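Local coordinates for protein bacteriohemerythrin (Methylococcus capsulatus, PDB 4XPX) that binds oxygen reversibly at a site with two iron atoms and may store it or deliver it to oxygen-requiring enzymes, at residues 18-23 / 51-56; 28-33 / 44-49; 38-43 / 92-97; 59-64 / 122-127; 74-79 / 114-119. One frame throughout, in Å; residues are numbered along the deposited sequence.

Contact 1: residues 18-23 / 51-56; sequences DDQHKT and IDYVVM. With FE2 (Fe (II) ion), chain C.
Y53 sets its CG anti to the backbone N (chi1 -169°), which carries the phenol across to helix 15-34, and T23 meets it with CG2, the branch anti to its own N. That methyl lies over one ring face, T23 CG2 being 3.6 Å from the Y53 ring centroid and 20° off the normal: a CH-pi contact, displaced toward CZ. At the far end, Y53 OH rests 3.3 Å from Q20 CG, and Q20 O lies at the ring edge. The Q20 chain runs on, extended, until NE2 comes 3.5 Å from M56 SD. Replacing Y53 with an alanine would probably open a gap beside Q20 and deprive the T23 methyl of the ring it covers. The segment axes are 10.4 Å apart and nearly antiparallel. No hydrogen bond spans the segments; the amide of Q20 bonds instead to H57 ND1 through OE1 and to S60 OG through NE2. Since H57 and H21 bind the same iron, Q20 is a second-shell residue that probably steadies the imidazole of H57.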
# COMPACT_ATOMS: atom_id res chain seq x y z
N ASP A 18 8.78 6.59 -4.48
CA ASP A 18 8.95 7.16 -3.16
C ASP A 18 7.81 8.11 -2.81
O ASP A 18 7.30 8.10 -1.68
CB ASP A 18 10.26 7.90 -3.04
CG ASP A 18 11.50 6.97 -3.08
OD1 ASP A 18 11.45 5.79 -2.84
OD2 ASP A 18 12.59 7.61 -3.32
N ASP A 19 7.40 8.95 -3.77
CA ASP A 19 6.31 9.88 -3.51
C ASP A 19 5.00 9.18 -3.25
O ASP A 19 4.24 9.55 -2.31
CB ASP A 19 6.15 10.81 -4.71
CG ASP A 19 7.25 11.83 -4.80
OD1 ASP A 19 7.99 12.06 -3.83
OD2 ASP A 19 7.40 12.35 -5.96
N GLN A 20 4.71 8.15 -4.04
CA GLN A 20 3.47 7.39 -3.81
C GLN A 20 3.53 6.66 -2.49
O GLN A 20 2.51 6.58 -1.78
CB GLN A 20 3.20 6.41 -5.01
CG GLN A 20 2.88 7.16 -6.29
CD GLN A 20 2.63 6.24 -7.45
OE1 GLN A 20 3.07 5.14 -7.53
NE2 GLN A 20 1.76 6.69 -8.35
N HIS A 21 4.70 6.12 -2.13
CA HIS A 21 4.81 5.48 -0.80
C HIS A 21 4.53 6.45 0.31
O HIS A 21 3.85 6.14 1.30
CB HIS A 21 6.18 4.85 -0.62
CG HIS A 21 6.41 3.68 -1.53
ND1 HIS A 21 7.67 3.26 -1.91
CD2 HIS A 21 5.53 2.82 -2.13
CE1 HIS A 21 7.52 2.16 -2.67
NE2 HIS A 21 6.24 1.87 -2.86
N LYS A 22 5.08 7.69 0.19
CA LYS A 22 4.83 8.69 1.25
C LYS A 22 3.35 9.00 1.35
O LYS A 22 2.81 9.14 2.50
CB LYS A 22 5.65 9.94 0.99
CG LYS A 22 7.13 9.76 1.16
CD LYS A 22 7.87 10.97 0.66
CE LYS A 22 9.26 10.67 0.49
NZ LYS A 22 10.12 11.84 0.19
N THR A 23 2.63 9.10 0.21
CA THR A 23 1.19 9.29 0.29
C THR A 23 0.50 8.12 0.95
O THR A 23 -0.40 8.33 1.81
CB THR A 23 0.61 9.51 -1.12
OG1 THR A 23 1.11 10.73 -1.67
CG2 THR A 23 -0.91 9.51 -1.13
N ILE A 51 -7.40 2.36 -0.30
CA ILE A 51 -7.30 1.19 -1.18
C ILE A 51 -7.26 1.65 -2.62
O ILE A 51 -6.50 1.10 -3.45
CB ILE A 51 -8.44 0.21 -0.89
CG1 ILE A 51 -8.19 -0.47 0.47
CG2 ILE A 51 -8.55 -0.82 -2.00
CD1 ILE A 51 -9.30 -1.25 1.02
N ASP A 52 -8.08 2.64 -3.03
CA ASP A 52 -8.01 3.13 -4.38
C ASP A 52 -6.61 3.60 -4.74
O ASP A 52 -6.08 3.32 -5.84
CB ASP A 52 -9.03 4.27 -4.58
CG ASP A 52 -9.23 4.61 -6.00
OD1 ASP A 52 -9.86 3.79 -6.71
OD2 ASP A 52 -8.68 5.64 -6.52
N TYR A 53 -5.99 4.33 -3.81
CA TYR A 53 -4.66 4.86 -4.06
C TYR A 53 -3.64 3.76 -4.15
O TYR A 53 -2.73 3.80 -5.04
CB TYR A 53 -4.30 5.91 -2.97
CG TYR A 53 -3.07 6.63 -3.38
CD1 TYR A 53 -3.14 7.70 -4.21
CD2 TYR A 53 -1.81 6.24 -2.95
CE1 TYR A 53 -2.00 8.38 -4.65
CE2 TYR A 53 -0.67 6.88 -3.37
CZ TYR A 53 -0.75 7.93 -4.19
OH TYR A 53 0.40 8.56 -4.59
N VAL A 54 -3.68 2.78 -3.24
CA VAL A 54 -2.76 1.66 -3.28
C VAL A 54 -2.86 0.93 -4.63
O VAL A 54 -1.82 0.59 -5.26
CB VAL A 54 -2.99 0.73 -2.12
CG1 VAL A 54 -2.19 -0.58 -2.28
CG2 VAL A 54 -2.57 1.42 -0.81
N VAL A 55 -4.06 0.67 -5.10
CA VAL A 55 -4.21 -0.01 -6.40
C VAL A 55 -3.60 0.81 -7.50
O VAL A 55 -2.93 0.23 -8.40
CB VAL A 55 -5.68 -0.35 -6.61
CG1 VAL A 55 -5.97 -0.72 -8.09
CG2 VAL A 55 -6.19 -1.37 -5.68
N MET A 56 -3.78 2.10 -7.48
CA MET A 56 -3.18 2.95 -8.47
C MET A 56 -1.67 2.93 -8.40
O MET A 56 -0.96 2.86 -9.45
CB MET A 56 -3.72 4.37 -8.30
CG MET A 56 -3.25 5.34 -9.34
SD MET A 56 -1.59 5.95 -8.98
CE MET A 56 -1.77 6.76 -7.42
FE FE2 C . 5.41 0.15 -3.71
O HOH W 1 4.36 -1.53 -3.88
O HOH W 2 4.11 -0.26 -1.60

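Contact 2: residues 28-33 / 44-49; sequences VNKLHD and GKQLDA
Q46 lies against the backbone of L31, with Q46 CG 3.7 Å from L31 N and 3.8 Å from L31 CB. This is the point where the backbones come nearest, L31 CA and Q46 CA being 5.7 Å apart, and the two side chains run alongside one another, pointing opposite ways. Beyond CG, the bend at chi2 of Q46 (64°) turns the amide along helix 15-34, where NE2 passes 3.7 Å from K30 CB. K30 contributes the base of its chain, while its ammonium end leads away. On the inner side, L31 CD1 approaches the backbone L47 N at 3.9 Å, and L31 CD2 meets L47 CD1 at 4.2 Å, an apolar pair crossing at a slant.

In the next shell, L31 also touches L50 and T106, the latter on helix 103-121, whereas L47 leans on L90 and F94 of helix 73-95. The leucines thus bring in the other two long helices of the four-helix bundle. The short axes run 9.3 Å apart at 156°, so helices 15-34 and 40-67 form an antiparallel hairpin here, away from the iron site.

The Q46 amide donates through NE2 to M27 O, one turn back from L31. With no hydrogen bond between the segments themselves, the interface divides chemically into leucine contacts inside and, toward solvent, the methylenes of K30 against the Q46 amide.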
# COMPACT_ATOMS: atom_id res chain seq x y z
N VAL A 28 -2.57 5.73 5.39
CA VAL A 28 -2.64 4.71 6.46
C VAL A 28 -2.71 5.40 7.80
O VAL A 28 -3.49 4.98 8.69
CB VAL A 28 -1.46 3.76 6.39
CG1 VAL A 28 -1.40 2.86 7.61
CG2 VAL A 28 -1.50 2.90 5.12
N ASN A 29 -1.89 6.41 8.02
CA ASN A 29 -1.89 7.08 9.32
C ASN A 29 -3.22 7.68 9.63
O ASN A 29 -3.68 7.61 10.80
CB ASN A 29 -0.79 8.16 9.33
CG ASN A 29 0.59 7.54 9.46
OD1 ASN A 29 0.73 6.38 9.80
ND2 ASN A 29 1.64 8.32 9.20
N LYS A 30 -3.87 8.30 8.65
CA LYS A 30 -5.20 8.84 8.86
C LYS A 30 -6.16 7.74 9.19
O LYS A 30 -6.99 7.90 10.16
CB LYS A 30 -5.67 9.63 7.67
CG LYS A 30 -5.02 10.93 7.45
CD LYS A 30 -5.50 11.59 6.20
CE LYS A 30 -4.87 12.97 5.88
NZ LYS A 30 -4.75 13.79 7.10
N LEU A 31 -6.15 6.66 8.47
CA LEU A 31 -7.06 5.57 8.75
C LEU A 31 -6.80 5.00 10.13
O LEU A 31 -7.79 4.67 10.87
CB LEU A 31 -6.90 4.45 7.71
CG LEU A 31 -7.89 3.27 7.86
CD1 LEU A 31 -9.33 3.65 7.84
CD2 LEU A 31 -7.59 2.23 6.77
N HIS A 32 -5.62 4.94 10.54
CA HIS A 32 -5.22 4.32 11.82
C HIS A 32 -5.82 5.03 12.99
O HIS A 32 -6.30 4.39 13.95
CB HIS A 32 -3.69 4.29 11.94
CG HIS A 32 -3.20 3.63 13.19
ND1 HIS A 32 -3.45 2.30 13.48
CD2 HIS A 32 -2.48 4.11 14.23
CE1 HIS A 32 -2.89 1.99 14.64
NE2 HIS A 32 -2.30 3.07 15.12
N ASP A 33 -5.76 6.43 12.84
CA ASP A 33 -6.35 7.31 13.85
C ASP A 33 -7.83 7.16 13.87
O ASP A 33 -8.47 7.02 14.97
CB ASP A 33 -5.87 8.74 13.59
CG ASP A 33 -4.43 8.97 13.96
OD1 ASP A 33 -3.76 8.17 14.66
OD2 ASP A 33 -4.00 10.04 13.51
N GLY A 44 -14.95 4.16 6.76
CA GLY A 44 -15.17 3.68 5.42
C GLY A 44 -14.67 4.58 4.33
O GLY A 44 -14.10 4.08 3.31
N LYS A 45 -14.85 5.85 4.48
CA LYS A 45 -14.39 6.80 3.46
C LYS A 45 -12.89 6.73 3.37
O LYS A 45 -12.30 6.76 2.22
CB LYS A 45 -14.81 8.23 3.79
CG LYS A 45 -16.28 8.52 3.65
CD LYS A 45 -16.57 10.01 3.87
CE LYS A 45 -18.08 10.21 4.03
NZ LYS A 45 -18.91 9.89 2.82
N GLN A 46 -12.16 6.69 4.48
CA GLN A 46 -10.73 6.69 4.47
C GLN A 46 -10.20 5.32 3.98
O GLN A 46 -9.19 5.28 3.21
CB GLN A 46 -10.16 7.05 5.83
CG GLN A 46 -8.64 7.24 5.82
CD GLN A 46 -8.20 8.39 4.96
OE1 GLN A 46 -8.96 9.39 4.80
NE2 GLN A 46 -6.98 8.35 4.44
N LEU A 47 -10.88 4.23 4.35
CA LEU A 47 -10.51 2.92 3.87
C LEU A 47 -10.57 2.90 2.32
O LEU A 47 -9.64 2.42 1.63
CB LEU A 47 -11.49 1.88 4.43
CG LEU A 47 -11.33 0.46 3.93
CD1 LEU A 47 -10.06 -0.15 4.43
CD2 LEU A 47 -12.58 -0.38 4.25
N ASP A 48 -11.69 3.35 1.81
CA ASP A 48 -11.87 3.30 0.35
C ASP A 48 -10.84 4.19 -0.36
O ASP A 48 -10.30 3.80 -1.39
CB ASP A 48 -13.27 3.69 -0.03
CG ASP A 48 -14.33 2.67 0.37
OD1 ASP A 48 -14.04 1.54 0.72
OD2 ASP A 48 -15.57 3.07 0.34
N ALA A 49 -10.58 5.36 0.16
CA ALA A 49 -9.58 6.25 -0.45
C ALA A 49 -8.21 5.61 -0.46
O ALA A 49 -7.47 5.69 -1.45
CB ALA A 49 -9.57 7.61 0.29

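Contact 3: residues 38-43 / 92-97; sequences GNRSEI and KKFHAG
Segment 38-43 starts helix 40-67 after the N-cap N39, segment 92-97 ends helix 73-95 in a Schellman motif with G97 at positive phi, and R40 CA and F94 CA lie 9.6 Å apart. R40, extended from CG to NE, lays its guanidinium flat on the F94 ring: planes 6° apart, R40 CZ 3.9 Å from the ring centroid, a stacked cation-pi pair. The same group grips F94 O end-on. R40 NH2 donates at 2.9 Å to F94 O, in the carbonyl plane on a lone pair (N-H...O 158°); R40 NH1, at 3.2 Å from F94 O, is more bent (140°). G97 N is a third donor to that oxygen. A leucine in place of R40 would probably leave F94 O without two donors and E100, its salt-bridge partner at NE, without its mate. I43 CG2 approaches the ring obliquely, 4.1 Å from F94 CE1. I43 and F94 both touch V101, and I43 reaches T34 of helix 15-34, so three long helices meet here.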
# COMPACT_ATOMS: atom_id res chain seq x y z
N GLY A 38 -15.39 5.11 16.86
CA GLY A 38 -16.58 4.51 16.33
C GLY A 38 -17.21 5.23 15.22
O GLY A 38 -18.41 5.01 14.96
N ASN A 39 -16.47 6.06 14.48
CA ASN A 39 -17.05 6.83 13.40
C ASN A 39 -16.99 5.98 12.13
O ASN A 39 -16.05 6.12 11.32
CB ASN A 39 -16.31 8.12 13.23
CG ASN A 39 -16.39 8.99 14.48
OD1 ASN A 39 -17.39 8.97 15.22
ND2 ASN A 39 -15.29 9.69 14.79
N ARG A 40 -17.91 5.08 11.96
CA ARG A 40 -17.84 4.06 10.93
C ARG A 40 -17.89 4.63 9.54
O ARG A 40 -17.16 4.17 8.62
CB ARG A 40 -18.87 2.96 11.14
CG ARG A 40 -18.48 1.66 10.47
CD ARG A 40 -19.53 0.57 10.67
NE ARG A 40 -19.11 -0.74 10.29
CZ ARG A 40 -19.25 -1.24 9.10
NH1 ARG A 40 -19.76 -0.62 8.07
NH2 ARG A 40 -18.81 -2.45 8.87
N SER A 41 -18.67 5.64 9.31
CA SER A 41 -18.70 6.30 8.00
C SER A 41 -17.35 6.94 7.67
O SER A 41 -16.87 6.81 6.47
CB SER A 41 -19.76 7.42 7.93
OG SER A 41 -19.82 8.14 6.72
N GLU A 42 -16.72 7.56 8.61
CA GLU A 42 -15.38 8.12 8.36
C GLU A 42 -14.35 7.04 8.15
O GLU A 42 -13.45 7.21 7.25
CB GLU A 42 -14.94 8.99 9.56
CG GLU A 42 -15.90 10.22 9.80
CD GLU A 42 -15.63 10.94 11.13
OE1 GLU A 42 -14.40 11.12 11.45
OE2 GLU A 42 -16.67 11.30 11.82
N ILE A 43 -14.42 5.95 8.89
CA ILE A 43 -13.55 4.83 8.63
C ILE A 43 -13.72 4.36 7.21
O ILE A 43 -12.70 4.13 6.47
CB ILE A 43 -13.82 3.68 9.63
CG1 ILE A 43 -13.39 4.12 11.06
CG2 ILE A 43 -13.12 2.40 9.21
CD1 ILE A 43 -13.87 3.19 12.18
N LYS A 92 -15.45 -5.69 0.85
CA LYS A 92 -16.75 -6.36 0.68
C LYS A 92 -17.32 -6.60 2.06
O LYS A 92 -18.54 -6.32 2.30
CB LYS A 92 -16.57 -7.64 -0.11
CG LYS A 92 -16.33 -7.31 -1.67
CD LYS A 92 -15.80 -8.56 -2.40
CE LYS A 92 -15.18 -8.11 -3.67
NZ LYS A 92 -14.53 -9.42 -4.25
N LYS A 93 -16.59 -7.17 2.95
CA LYS A 93 -17.12 -7.50 4.28
C LYS A 93 -17.41 -6.25 5.08
O LYS A 93 -18.51 -6.19 5.74
CB LYS A 93 -16.19 -8.44 5.05
CG LYS A 93 -16.11 -9.78 4.44
CD LYS A 93 -14.91 -10.50 5.00
CE LYS A 93 -14.88 -12.02 4.85
NZ LYS A 93 -15.16 -12.47 3.45
N PHE A 94 -16.58 -5.22 5.02
CA PHE A 94 -16.82 -4.01 5.77
C PHE A 94 -18.12 -3.33 5.26
O PHE A 94 -18.97 -2.93 6.06
CB PHE A 94 -15.62 -3.07 5.63
CG PHE A 94 -15.89 -1.73 6.26
CD1 PHE A 94 -15.73 -1.52 7.61
CD2 PHE A 94 -16.35 -0.68 5.50
CE1 PHE A 94 -15.98 -0.31 8.15
CE2 PHE A 94 -16.66 0.56 6.04
CZ PHE A 94 -16.43 0.71 7.42
N HIS A 95 -18.23 -3.21 3.94
CA HIS A 95 -19.38 -2.54 3.38
C HIS A 95 -20.62 -3.37 3.46
O HIS A 95 -21.76 -2.76 3.36
CB HIS A 95 -19.12 -2.03 1.98
CG HIS A 95 -18.12 -0.92 1.93
ND1 HIS A 95 -18.32 0.29 2.56
CD2 HIS A 95 -16.90 -0.83 1.28
CE1 HIS A 95 -17.24 1.08 2.30
NE2 HIS A 95 -16.38 0.42 1.53
N ALA A 96 -20.56 -4.60 3.80
CA ALA A 96 -21.74 -5.46 4.11
C ALA A 96 -22.06 -5.42 5.56
O ALA A 96 -23.07 -6.01 5.99
CB ALA A 96 -21.50 -6.86 3.67
N GLY A 97 -21.26 -4.75 6.41
CA GLY A 97 -21.49 -4.77 7.84
C GLY A 97 -21.05 -6.03 8.49
O GLY A 97 -21.40 -6.24 9.71

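Contact 4: residues 59-64 / 122-127; sequences KSEETE and KLYGPC. With FE2 (Fe (II) ion), chain C; FE2 (Fe (II) ion), chain B.
Segment 59-64 is regular helix within 40-67, whereas 122-127 leads by a turn into helix 125-129; the backbones stay apart, E61 CA to Y124 CA being 9.2 Å. Y124 holds CG between its backbone N and carbonyl carbon (chi1 60°), which directs the phenol toward helix 40-67, where Y124 OH donates to E61 OE2 at 2.7 Å. The carboxylate and ring planes are 80° apart: OE2 lies at the ring edge, yet the hydroxyl comes from above the carboxylate plane, 60° out of it. E61, extended, delivers its carboxylate to both metals, E61 OE2 lying 2.2 Å from the chain C iron and E61 OE1 2.2 Å from the chain B iron. This is the carboxylate-bridged di-iron centre of the hemerythrin fold, in which D121 also joins the irons; H21, H57 and water 2 complete the chain C iron, and H76, H80 and H116 the chain B iron. Water 1 spans them, 2.0 Å from the chain C iron and 2.3 Å from the chain B iron. E61 OE2 has two partners, iron and tyrosine, and the phenol probably limits the tilt of the carboxylate. Y124 also touches H21, V14 and Y70.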
# COMPACT_ATOMS: atom_id res chain seq x y z
N LYS A 59 -0.41 -0.25 -9.98
CA LYS A 59 -0.48 -0.12 -11.45
C LYS A 59 0.67 0.70 -11.94
O LYS A 59 1.22 0.42 -13.04
CB LYS A 59 -1.82 0.43 -11.85
CG LYS A 59 -2.96 -0.49 -11.72
CD LYS A 59 -4.24 0.28 -12.13
CE LYS A 59 -5.47 -0.57 -11.97
NZ LYS A 59 -6.52 0.45 -12.32
N SER A 60 1.02 1.75 -11.23
CA SER A 60 2.12 2.59 -11.66
C SER A 60 3.43 1.85 -11.66
O SER A 60 4.22 1.91 -12.66
CB SER A 60 2.24 3.79 -10.73
OG SER A 60 1.09 4.63 -10.67
N GLU A 61 3.72 1.13 -10.58
CA GLU A 61 4.94 0.33 -10.52
C GLU A 61 4.89 -0.74 -11.63
O GLU A 61 5.94 -0.99 -12.30
CB GLU A 61 5.07 -0.42 -9.19
CG GLU A 61 5.45 0.48 -8.01
CD GLU A 61 5.74 -0.35 -6.76
OE1 GLU A 61 5.50 -1.54 -6.78
OE2 GLU A 61 6.23 0.29 -5.77
N GLU A 62 3.79 -1.40 -11.81
CA GLU A 62 3.72 -2.52 -12.77
C GLU A 62 3.92 -2.02 -14.16
O GLU A 62 4.62 -2.71 -14.97
CB GLU A 62 2.38 -3.24 -12.64
CG GLU A 62 2.29 -4.03 -11.36
CD GLU A 62 0.89 -4.42 -10.95
OE1 GLU A 62 -0.03 -4.49 -11.86
OE2 GLU A 62 0.63 -4.74 -9.76
N THR A 63 3.35 -0.91 -14.54
CA THR A 63 3.53 -0.39 -15.89
C THR A 63 4.97 -0.10 -16.12
O THR A 63 5.52 -0.46 -17.24
CB THR A 63 2.67 0.88 -16.10
OG1 THR A 63 1.28 0.58 -15.94
CG2 THR A 63 2.90 1.49 -17.46
N GLU A 64 5.66 0.52 -15.20
CA GLU A 64 7.06 0.82 -15.39
C GLU A 64 7.91 -0.42 -15.42
O GLU A 64 8.81 -0.54 -16.29
CB GLU A 64 7.49 1.79 -14.30
CG GLU A 64 6.95 3.19 -14.36
CD GLU A 64 7.06 3.87 -15.69
OE1 GLU A 64 8.21 3.93 -16.09
OE2 GLU A 64 6.04 4.25 -16.35
N LYS A 122 12.55 -2.11 -3.38
CA LYS A 122 13.89 -1.62 -3.56
C LYS A 122 14.58 -2.33 -4.69
O LYS A 122 15.55 -1.76 -5.31
CB LYS A 122 14.73 -1.72 -2.27
CG LYS A 122 14.42 -0.62 -1.28
CD LYS A 122 15.39 -0.76 -0.06
CE LYS A 122 15.04 0.24 1.01
NZ LYS A 122 16.21 0.32 1.96
N LEU A 123 14.27 -3.57 -4.94
CA LEU A 123 14.96 -4.36 -5.97
C LEU A 123 14.76 -3.77 -7.36
O LEU A 123 15.62 -4.06 -8.26
CB LEU A 123 14.49 -5.79 -5.98
CG LEU A 123 14.77 -6.52 -4.67
CD1 LEU A 123 14.32 -7.98 -4.74
CD2 LEU A 123 16.20 -6.47 -4.22
N TYR A 124 13.71 -2.99 -7.63
CA TYR A 124 13.57 -2.41 -8.95
C TYR A 124 14.35 -1.12 -9.15
O TYR A 124 14.31 -0.56 -10.22
CB TYR A 124 12.08 -2.22 -9.40
CG TYR A 124 11.23 -1.33 -8.53
CD1 TYR A 124 11.61 -0.05 -8.15
CD2 TYR A 124 9.94 -1.75 -8.15
CE1 TYR A 124 10.78 0.77 -7.38
CE2 TYR A 124 9.14 -0.98 -7.36
CZ TYR A 124 9.54 0.26 -6.95
OH TYR A 124 8.80 1.07 -6.13
N GLY A 125 15.04 -0.66 -8.12
CA GLY A 125 15.67 0.65 -8.22
C GLY A 125 16.64 0.75 -9.38
O GLY A 125 16.56 1.68 -10.15
N PRO A 126 17.61 -0.20 -9.50
CA PRO A 126 18.60 -0.03 -10.63
C PRO A 126 17.87 0.01 -11.95
O PRO A 126 18.29 0.82 -12.86
CB PRO A 126 19.50 -1.24 -10.43
CG PRO A 126 19.47 -1.43 -8.99
CD PRO A 126 18.02 -1.20 -8.56
N CYS A 127 16.88 -0.83 -12.20
CA CYS A 127 16.22 -0.87 -13.48
C CYS A 127 15.39 0.38 -13.73
O CYS A 127 15.46 1.02 -14.82
CB CYS A 127 15.27 -2.11 -13.52
SG CYS A 127 14.37 -2.31 -15.07
FE FE2 C . 5.41 0.15 -3.71
FE FE2 B . 5.54 -2.98 -5.17
O HOH W 1 4.36 -1.53 -3.88
O HOH W 2 4.11 -0.26 -1.60

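Contact 5: residues 74-79 / 114-119; sequences AAHKAE and VNHIPK. With FE2 (Fe (II) ion), chain B.
H116 is the first residue of 114-119 to touch the other segment, and it does so through the metal that it shares with H76. Its CG stands anti to the backbone N (chi1 -177°), carrying the imidazole inward until H116 NE2 is 2.2 Å from the chain B iron. H76 NE2, also 2.2 Å from that iron, arrives from helix 73-95. The two nitrogens, H76 NE2 and H116 NE2, lie 3.2 Å apart, but each serves as a metal ligand and no hydrogen bond joins them. The ring planes stand 80° apart with centroids at 4.9 Å, an oblique pair whose relative setting is consistent with their sharing one metal. At the edge of the H116 ring, CE1 meets E79 CB at 4.1 Å, while the bent chain of E79 takes its carboxylate away. W112, one turn earlier, stacks on the H116 ring and, with the iron bond, probably limits its rotation.

Next in sequence, I117 points away from 74-79 and packs on H21 and F25 of helix 15-34. P118 kinks the helix, since its N has no bond to the preceding turn, and 117-119 forms a wider pi-type turn. K119 closes the segment with a weak bond from K119 NZ to N115 OD1, 3.3 Å long.

With H80, E61, D121 and water 1, H76 and H116 complete the three-histidine iron of the di-iron site characteristic of hemerythrins.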
# COMPACT_ATOMS: atom_id res chain seq x y z
N ALA A 74 6.87 -10.28 -12.90
CA ALA A 74 5.69 -11.13 -12.66
C ALA A 74 5.61 -11.53 -11.21
O ALA A 74 4.46 -11.50 -10.64
CB ALA A 74 5.73 -12.37 -13.57
N ALA A 75 6.69 -11.82 -10.58
CA ALA A 75 6.64 -12.20 -9.12
C ALA A 75 6.20 -10.98 -8.31
O ALA A 75 5.41 -11.09 -7.36
CB ALA A 75 8.00 -12.70 -8.64
N HIS A 76 6.70 -9.81 -8.66
CA HIS A 76 6.33 -8.60 -7.93
C HIS A 76 4.87 -8.32 -8.10
O HIS A 76 4.13 -8.05 -7.09
CB HIS A 76 7.20 -7.48 -8.44
CG HIS A 76 7.12 -6.23 -7.65
ND1 HIS A 76 8.25 -5.46 -7.47
CD2 HIS A 76 6.10 -5.56 -7.03
CE1 HIS A 76 7.86 -4.39 -6.74
NE2 HIS A 76 6.58 -4.40 -6.48
N LYS A 77 4.34 -8.39 -9.31
CA LYS A 77 2.90 -8.22 -9.53
C LYS A 77 2.11 -9.21 -8.74
O LYS A 77 1.01 -8.87 -8.24
CB LYS A 77 2.58 -8.30 -11.00
CG LYS A 77 1.11 -8.11 -11.30
CD LYS A 77 0.81 -7.99 -12.75
CE LYS A 77 -0.63 -7.63 -13.06
NZ LYS A 77 -1.55 -8.64 -12.60
N ALA A 78 2.57 -10.45 -8.65
CA ALA A 78 1.83 -11.45 -7.84
C ALA A 78 1.70 -11.04 -6.41
O ALA A 78 0.65 -11.27 -5.77
CB ALA A 78 2.47 -12.81 -8.01
N GLU A 79 2.74 -10.44 -5.83
CA GLU A 79 2.64 -9.93 -4.45
C GLU A 79 1.59 -8.85 -4.34
O GLU A 79 0.75 -8.84 -3.43
CB GLU A 79 3.97 -9.42 -3.92
CG GLU A 79 5.13 -10.40 -3.97
CD GLU A 79 4.96 -11.72 -3.26
OE1 GLU A 79 4.07 -11.84 -2.39
OE2 GLU A 79 5.74 -12.73 -3.61
N VAL A 114 5.94 -2.38 5.22
CA VAL A 114 7.28 -2.30 5.76
C VAL A 114 8.13 -3.50 5.32
O VAL A 114 9.36 -3.41 5.36
CB VAL A 114 7.35 -2.00 7.22
CG1 VAL A 114 6.62 -0.63 7.50
CG2 VAL A 114 7.00 -3.00 7.99
N ASN A 115 7.46 -4.66 5.01
CA ASN A 115 8.20 -5.74 4.38
C ASN A 115 8.34 -5.53 2.87
O ASN A 115 9.34 -5.92 2.28
CB ASN A 115 7.54 -7.08 4.67
CG ASN A 115 7.70 -7.52 6.11
OD1 ASN A 115 8.78 -7.97 6.51
ND2 ASN A 115 6.64 -7.39 6.90
N HIS A 116 7.25 -5.18 2.19
CA HIS A 116 7.30 -5.16 0.73
C HIS A 116 8.23 -4.08 0.19
O HIS A 116 8.94 -4.32 -0.79
CB HIS A 116 5.87 -4.80 0.21
CG HIS A 116 5.75 -4.81 -1.28
ND1 HIS A 116 5.55 -5.96 -2.03
CD2 HIS A 116 5.80 -3.78 -2.15
CE1 HIS A 116 5.46 -5.60 -3.31
NE2 HIS A 116 5.60 -4.30 -3.45
N ILE A 117 8.22 -2.89 0.77
CA ILE A 117 9.00 -1.82 0.18
C ILE A 117 10.50 -2.14 0.20
O ILE A 117 11.17 -2.08 -0.82
CB ILE A 117 8.63 -0.45 0.74
CG1 ILE A 117 7.20 -0.10 0.35
CG2 ILE A 117 9.63 0.60 0.23
CD1 ILE A 117 6.62 1.06 1.14
N PRO A 118 11.07 -2.57 1.34
CA PRO A 118 12.53 -2.84 1.35
C PRO A 118 12.87 -4.12 0.62
O PRO A 118 13.98 -4.19 0.06
CB PRO A 118 12.86 -2.99 2.83
CG PRO A 118 11.75 -2.30 3.56
CD PRO A 118 10.57 -2.54 2.73
N LYS A 119 12.03 -5.15 0.67
CA LYS A 119 12.42 -6.46 0.17
C LYS A 119 11.99 -6.72 -1.26
O LYS A 119 12.48 -7.72 -1.88
CB LYS A 119 11.93 -7.61 1.08
CG LYS A 119 12.42 -7.49 2.46
CD LYS A 119 12.26 -8.47 3.45
CE LYS A 119 12.90 -7.89 4.74
NZ LYS A 119 11.90 -7.29 5.70
FE FE2 B . 5.54 -2.98 -5.17
O HOH W 1 4.36 -1.53 -3.88

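How the contacts relate
From the N terminus, 18-23, 28-33 and 38-43 open contacts 1, 2 and 3. Contact 2 closes at 44-49 and contact 1 at 51-56, so the loop of contact 2 lies within that of contact 1; both staple helix 15-34 to helix 40-67. Contact 3 closes at 92-97, crossing both and bringing in helix 73-95; D48 to H95 links it to contact 2. It crosses contacts 4 and 5, opened by 59-64 and 74-79. Contact 5 closes at 114-119, tying helix 73-95 to helix 103-121, within the span that contact 4 completes at 122-127, tying helix 40-67 to the turn before helix 125-129. Contacts 1, 4 and 5 converge on the irons; contact 3 lies at the far end.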